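Local coordinates for spore coat polysaccharide biosynthesis protein SpsE (Bacillus subtilis, PDB 1VLI) that takes part in making the spore coat polysaccharide, probably as a synthase of a sialic-acid-like sugar of the N-acylneuraminate-9-phosphate type, at residues S136-A141 with K152-L157. Residues are numbered along the deposited sequence; the frame is centred on the assembly and turned at random.
Sequences SAFKIA and KYVARL
The ring of Phe-138 lies under a methyl of Val-154, whose CG1 sits over one face and 3.6 Å from the ring centroid, a CH-pi contact 25° off the normal. The pair joins strand 138-140 to helix 148-155 within a beta-alpha-beta unit of the TIM barrel, completed by strand 161-164, which pairs in parallel with 138-140. The methyl is displaced toward the rim, on the side of CG and CD2, and Val-154 CG1 comes closest at 3.3 Å from Phe-138 CD2. Val-154 reaches the ring with this branch because CG1 stands anti to its backbone N (chi1 -177°). Three residues on from Val-154, the side chain of Leu-157 runs at about a right angle to that of Phe-138, with Leu-157 CD1 set obliquely to the ring, 3.6 Å from Phe-138 CZ at its far end. Leu-130 and Gln-131 of helix 124-131 also touch Phe-138, so the ring is buried where two outer helices come together against the strand. Replacing Phe-138 with an alanine would probably open a gap between strand and helix, leaving Val-154 CG1 and Leu-157 CD1 without the ring they pack on. At the root of the aromatic side chain the same valine methyl is still in touch, with Phe-138 CB 3.7 Å from Val-154 CG1.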
loop_
_atom_site.group_PDB
_atom_site.type_symbol
_atom_site.label_atom_id
_atom_site.label_comp_id
_atom_site.label_asym_id
_atom_site.label_seq_id
_atom_site.Cartn_x
_atom_site.Cartn_y
_atom_site.Cartn_z
ATOM N N SER A 136 -8.064 8.948 -8.129
ATOM C CA SER A 136 -6.917 9.828 -8.454
ATOM C C SER A 136 -5.562 9.093 -8.425
ATOM O O SER A 136 -4.550 9.606 -8.902
ATOM C CB SER A 136 -6.852 11.024 -7.494
ATOM O OG SER A 136 -8.090 11.747 -7.453
ATOM N N ALA A 137 -5.545 7.889 -7.871
ATOM C CA ALA A 137 -4.311 7.124 -7.717
ATOM C C ALA A 137 -4.744 5.825 -7.138
ATOM O O ALA A 137 -5.845 5.734 -6.546
ATOM C CB ALA A 137 -3.324 7.812 -6.777
ATOM N N PHE A 138 -3.900 4.820 -7.362
ATOM C CA PHE A 138 -4.064 3.502 -6.800
ATOM C C PHE A 138 -2.938 3.341 -5.790
ATOM O O PHE A 138 -1.804 3.699 -6.060
ATOM C CB PHE A 138 -3.951 2.442 -7.886
ATOM C CG PHE A 138 -5.102 2.430 -8.852
ATOM C CD1 PHE A 138 -6.301 1.780 -8.534
ATOM C CD2 PHE A 138 -4.987 3.049 -10.098
ATOM C CE1 PHE A 138 -7.381 1.757 -9.443
ATOM C CE2 PHE A 138 -6.066 3.029 -11.019
ATOM C CZ PHE A 138 -7.268 2.397 -10.686
ATOM N N LYS A 139 -3.298 2.850 -4.612
ATOM C CA LYS A 139 -2.399 2.599 -3.534
ATOM C C LYS A 139 -2.253 1.069 -3.445
ATOM O O LYS A 139 -3.212 0.348 -3.576
ATOM C CB LYS A 139 -2.905 3.263 -2.235
ATOM C CG LYS A 139 -2.064 2.902 -0.973
ATOM C CD LYS A 139 -0.831 3.787 -0.799
ATOM C CE LYS A 139 0.092 3.297 0.317
ATOM N NZ LYS A 139 0.890 2.076 -0.070
ATOM N N ILE A 140 -1.029 0.583 -3.297
ATOM C CA ILE A 140 -0.759 -0.853 -3.195
ATOM C C ILE A 140 -0.040 -1.062 -1.855
ATOM O O ILE A 140 0.862 -0.323 -1.541
ATOM C CB ILE A 140 0.155 -1.301 -4.351
ATOM C CG1 ILE A 140 -0.407 -0.892 -5.735
ATOM C CG2 ILE A 140 0.520 -2.800 -4.219
ATOM C CD1 ILE A 140 -1.574 -1.686 -6.211
ATOM N N ALA A 141 -0.485 -2.034 -1.066
ATOM C CA ALA A 141 0.113 -2.345 0.225
ATOM C C ALA A 141 1.451 -3.079 0.026
ATOM O O ALA A 141 1.718 -3.648 -1.062
ATOM C CB ALA A 141 -0.859 -3.262 1.051
ATOM N N LYS A 152 0.709 -4.986 -13.130
ATOM C CA LYS A 152 0.582 -4.839 -14.575
ATOM C C LYS A 152 -0.841 -4.395 -14.913
ATOM O O LYS A 152 -1.062 -3.543 -15.765
ATOM C CB LYS A 152 0.874 -6.199 -15.199
ATOM C CG LYS A 152 1.258 -6.210 -16.660
ATOM C CD LYS A 152 1.286 -7.656 -17.194
ATOM C CE LYS A 152 1.949 -7.774 -18.584
ATOM N NZ LYS A 152 3.001 -8.857 -18.667
ATOM N N TYR A 153 -1.806 -4.986 -14.230
ATOM C CA TYR A 153 -3.209 -4.775 -14.530
ATOM C C TYR A 153 -3.599 -3.344 -14.213
ATOM O O TYR A 153 -4.231 -2.675 -15.021
ATOM C CB TYR A 153 -4.034 -5.719 -13.681
ATOM C CG TYR A 153 -5.497 -5.727 -13.972
ATOM C CD1 TYR A 153 -6.356 -4.829 -13.339
ATOM C CD2 TYR A 153 -6.039 -6.651 -14.838
ATOM C CE1 TYR A 153 -7.702 -4.844 -13.567
ATOM C CE2 TYR A 153 -7.396 -6.677 -15.080
ATOM C CZ TYR A 153 -8.230 -5.769 -14.441
ATOM O OH TYR A 153 -9.597 -5.806 -14.672
ATOM N N VAL A 154 -3.191 -2.874 -13.042
ATOM C CA VAL A 154 -3.477 -1.519 -12.644
ATOM C C VAL A 154 -2.632 -0.497 -13.433
ATOM O O VAL A 154 -3.134 0.557 -13.827
ATOM C CB VAL A 154 -3.278 -1.347 -11.140
ATOM C CG1 VAL A 154 -3.641 0.052 -10.744
ATOM C CG2 VAL A 154 -4.142 -2.327 -10.379
ATOM N N ALA A 155 -1.352 -0.799 -13.665
ATOM C CA ALA A 155 -0.513 0.116 -14.450
ATOM C C ALA A 155 -1.204 0.530 -15.773
ATOM O O ALA A 155 -1.062 1.662 -16.216
ATOM C CB ALA A 155 0.832 -0.489 -14.723
ATOM N N ARG A 156 -1.943 -0.389 -16.387
ATOM C CA ARG A 156 -2.577 -0.127 -17.685
ATOM C C ARG A 156 -3.756 0.851 -17.627
ATOM O O ARG A 156 -4.257 1.268 -18.658
ATOM C CB ARG A 156 -3.043 -1.427 -18.337
ATOM C CG ARG A 156 -1.943 -2.173 -19.027
ATOM C CD ARG A 156 -2.352 -3.555 -19.460
ATOM N NE ARG A 156 -1.183 -4.335 -19.822
ATOM C CZ ARG A 156 -1.214 -5.570 -20.312
ATOM N NH1 ARG A 156 -2.374 -6.188 -20.514
ATOM N NH2 ARG A 156 -0.071 -6.190 -20.603
ATOM N N LEU A 157 -4.187 1.203 -16.424
ATOM C CA LEU A 157 -5.292 2.119 -16.250
ATOM C C LEU A 157 -4.819 3.563 -16.319
ATOM O O LEU A 157 -5.625 4.493 -16.326
ATOM C CB LEU A 157 -5.991 1.834 -14.921
ATOM C CG LEU A 157 -6.580 0.432 -14.853
ATOM C CD1 LEU A 157 -7.033 0.081 -13.432
ATOM C CD2 LEU A 157 -7.725 0.304 -15.894
#